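Local coordinates for putative uncharacterized protein TTHB164 (Thermus thermophilus HB8, PDB 2ZOP) that is probably a subunit of the Cmr ribonucleoprotein complex, which acts in CRISPR-based defence against viruses, plasmids and other mobile genetic elements, at residues G26-M31 with G63-Q68. Numbering follows the deposited sequence.
Sequences GEYRDM and GNDLAQ
Tyr28 and Asp65 meet in a single hydrogen bond that joins helix 25-42 to helix 57-69: the phenol OH of Tyr28 donates to OD2 of Asp65 over 2.6 Å. On the carboxylate the bond falls on the anti lone pair of OD2, the one turned away from OD1. The acceptor sits at the edge of the tyrosine ring, near its plane, and CE1 of Tyr28 comes within 3.3 Å of the same OD2. The carboxylate plane is turned 54° from the ring, and the oxygen meets the ring at that edge instead of over a face. A chi1 of -172° sets CG of Tyr28 opposite its backbone N and carries the side chain across to helix 57-69, bringing the hydroxyl end, with CE1 alongside, to the carboxylate; Asp65 leaves its own backbone pointing toward segment 26-31. The protein is an all-alpha Cmr5 subunit that assembles as a homotrimer, and this bond lies inside one chain, where no other subunit touches either segment. Nonpolar side chains also pack against the pair: Phe104 of helix 87-111 touches both residues, while Leu62 and Ala19 lie against the buried Tyr28. Lys15 of helix 4-19 likewise touches both; if its ammonium group lies near the carboxylate, it would probably favour the ionised form of Asp65.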
ATOM      1  N   GLY A  26       8.615 -27.938   6.905  1.00 18.45           N
ATOM      2  CA  GLY A  26       7.600 -27.587   5.931  1.00 18.86           C
ATOM      3  C   GLY A  26       6.831 -26.346   6.357  1.00 19.01           C
ATOM      4  O   GLY A  26       6.433 -25.530   5.528  1.00 20.13           O
ATOM      5  N   GLU A  27       6.626 -26.194   7.657  1.00 17.86           N
ATOM      6  CA  GLU A  27       5.906 -25.040   8.181  1.00 21.69           C
ATOM      7  C   GLU A  27       6.821 -23.818   8.132  1.00 20.69           C
ATOM      8  O   GLU A  27       6.365 -22.683   7.934  1.00 20.19           O
ATOM      9  CB  GLU A  27       5.453 -25.322   9.620  1.00 22.27           C
ATOM     10  CG  GLU A  27       4.629 -26.611   9.734  1.00 25.61           C
ATOM     11  CD  GLU A  27       4.251 -26.975  11.165  1.00 33.18           C
ATOM     12  OE1 GLU A  27       5.042 -26.703  12.095  1.00 33.07           O
ATOM     13  OE2 GLU A  27       3.161 -27.556  11.360  1.00 33.57           O
ATOM     14  N   TYR A  28       8.113 -24.072   8.316  1.00 16.64           N
ATOM     15  CA  TYR A  28       9.136 -23.036   8.279  1.00 17.70           C
ATOM     16  C   TYR A  28       9.177 -22.426   6.882  1.00 17.44           C
ATOM     17  O   TYR A  28       9.271 -21.204   6.721  1.00 15.17           O
ATOM     18  CB  TYR A  28      10.501 -23.642   8.599  1.00 17.19           C
ATOM     19  CG  TYR A  28      11.612 -22.630   8.767  1.00 17.14           C
ATOM     20  CD1 TYR A  28      11.861 -22.038  10.003  1.00 15.01           C
ATOM     21  CD2 TYR A  28      12.431 -22.287   7.695  1.00 14.84           C
ATOM     22  CE1 TYR A  28      12.910 -21.132  10.168  1.00 19.08           C
ATOM     23  CE2 TYR A  28      13.475 -21.385   7.846  1.00 16.79           C
ATOM     24  CZ  TYR A  28      13.712 -20.814   9.079  1.00 14.83           C
ATOM     25  OH  TYR A  28      14.755 -19.944   9.222  1.00 19.57           O
ATOM     26  N   ARG A  29       9.134 -23.292   5.876  1.00 15.99           N
ATOM     27  CA  ARG A  29       9.151 -22.871   4.480  1.00 18.99           C
ATOM     28  C   ARG A  29       7.874 -22.100   4.151  1.00 19.56           C
ATOM     29  O   ARG A  29       7.923 -21.080   3.459  1.00 17.36           O
ATOM     30  CB  ARG A  29       9.277 -24.099   3.556  1.00 19.66           C
ATOM     31  CG  ARG A  29       8.906 -23.833   2.091  1.00 20.27           C
ATOM     32  CD  ARG A  29       9.237 -25.027   1.183  1.00 23.96           C
ATOM     33  NE  ARG A  29       8.896 -24.756  -0.214  1.00 29.06           N
ATOM     34  CZ  ARG A  29       7.664 -24.832  -0.706  1.00 30.54           C
ATOM     35  NH1 ARG A  29       6.659 -25.180   0.084  1.00 27.31           N
ATOM     36  NH2 ARG A  29       7.432 -24.541  -1.978  1.00 31.97           N
ATOM     37  N   ASP A  30       6.733 -22.592   4.643  1.00 16.88           N
ATOM     38  CA  ASP A  30       5.463 -21.923   4.382  1.00 19.70           C
ATOM     39  C   ASP A  30       5.540 -20.474   4.845  1.00 18.23           C
ATOM     40  O   ASP A  30       5.145 -19.558   4.116  1.00 14.56           O
ATOM     41  CB  ASP A  30       4.302 -22.616   5.106  1.00 19.71           C
ATOM     42  CG  ASP A  30       3.957 -23.954   4.494  1.00 25.98           C
ATOM     43  OD1 ASP A  30       4.184 -24.122   3.278  1.00 23.39           O
ATOM     44  OD2 ASP A  30       3.444 -24.829   5.221  1.00 29.54           O
HETATM   45  N   MSE A  31       6.058 -20.274   6.055  1.00 13.61           N
HETATM   46  CA  MSE A  31       6.184 -18.929   6.595  1.00 18.14           C
HETATM   47  C   MSE A  31       7.201 -18.088   5.831  1.00 16.65           C
HETATM   48  O   MSE A  31       6.999 -16.894   5.637  1.00 15.71           O
HETATM   49  CB  MSE A  31       6.553 -18.979   8.079  1.00 20.02           C
HETATM   50  CG  MSE A  31       5.337 -18.804   8.966  1.00 31.89           C
HETATM   51 SE   MSE A  31       4.774 -16.949   9.229  1.00 34.69          SE
HETATM   52  CE  MSE A  31       4.739 -16.239   7.444  1.00 27.41           C
ATOM     53  N   GLY A  63      10.590 -16.017  12.086  1.00 15.96           N
ATOM     54  CA  GLY A  63      10.660 -14.644  12.573  1.00 16.41           C
ATOM     55  C   GLY A  63      11.904 -14.323  13.389  1.00 18.23           C
ATOM     56  O   GLY A  63      12.556 -13.304  13.164  1.00 14.35           O
ATOM     57  N   ASN A  64      12.233 -15.184  14.348  1.00 17.49           N
ATOM     58  CA  ASN A  64      13.407 -14.970  15.181  1.00 14.00           C
ATOM     59  C   ASN A  64      14.685 -15.107  14.353  1.00 14.92           C
ATOM     60  O   ASN A  64      15.615 -14.333  14.520  1.00 15.19           O
ATOM     61  CB  ASN A  64      13.406 -15.949  16.364  1.00 16.87           C
ATOM     62  CG  ASN A  64      12.448 -15.529  17.466  1.00 17.09           C
ATOM     63  OD1 ASN A  64      12.420 -14.367  17.870  1.00 12.68           O
ATOM     64  ND2 ASN A  64      11.662 -16.477  17.965  1.00 17.69           N
ATOM     65  N   ASP A  65      14.730 -16.085  13.453  1.00 15.82           N
ATOM     66  CA  ASP A  65      15.902 -16.261  12.602  1.00 15.39           C
ATOM     67  C   ASP A  65      16.154 -15.004  11.767  1.00 16.48           C
ATOM     68  O   ASP A  65      17.278 -14.515  11.686  1.00 17.11           O
ATOM     69  CB  ASP A  65      15.716 -17.450  11.657  1.00 12.39           C
ATOM     70  CG  ASP A  65      15.805 -18.789  12.373  1.00 19.21           C
ATOM     71  OD1 ASP A  65      16.135 -18.803  13.577  1.00 18.01           O
ATOM     72  OD2 ASP A  65      15.558 -19.827  11.731  1.00 14.74           O
ATOM     73  N   LEU A  66      15.105 -14.488  11.142  1.00 16.19           N
ATOM     74  CA  LEU A  66      15.241 -13.297  10.319  1.00 14.41           C
ATOM     75  C   LEU A  66      15.728 -12.122  11.151  1.00 14.69           C
ATOM     76  O   LEU A  66      16.628 -11.393  10.734  1.00 12.57           O
ATOM     77  CB  LEU A  66      13.909 -12.962   9.634  1.00 16.82           C
ATOM     78  CG  LEU A  66      13.918 -11.699   8.756  1.00 20.19           C
ATOM     79  CD1 LEU A  66      12.935 -11.829   7.614  1.00 22.57           C
ATOM     80  CD2 LEU A  66      13.581 -10.504   9.618  1.00 19.44           C
ATOM     81  N   ALA A  67      15.151 -11.934  12.333  1.00 13.78           N
ATOM     82  CA  ALA A  67      15.577 -10.832  13.186  1.00 13.58           C
ATOM     83  C   ALA A  67      17.059 -10.973  13.548  1.00 16.54           C
ATOM     84  O   ALA A  67      17.777  -9.978  13.632  1.00 15.17           O
ATOM     85  CB  ALA A  67      14.727 -10.779  14.457  1.00 15.10           C
ATOM     86  N   GLN A  68      17.524 -12.203  13.755  1.00 16.50           N
ATOM     87  CA  GLN A  68      18.926 -12.395  14.115  1.00 19.22           C
ATOM     88  C   GLN A  68      19.821 -12.112  12.916  1.00 19.65           C
ATOM     89  O   GLN A  68      20.886 -11.508  13.055  1.00 17.99           O
ATOM     90  CB  GLN A  68      19.145 -13.811  14.661  1.00 19.54           C
ATOM     91  CG  GLN A  68      18.535 -13.982  16.046  1.00 22.35           C
ATOM     92  CD  GLN A  68      18.470 -15.430  16.522  1.00 25.88           C
ATOM     93  OE1 GLN A  68      18.186 -15.687  17.689  1.00 34.53           O
ATOM     94  NE2 GLN A  68      18.714 -16.370  15.625  1.00 26.39           N
TER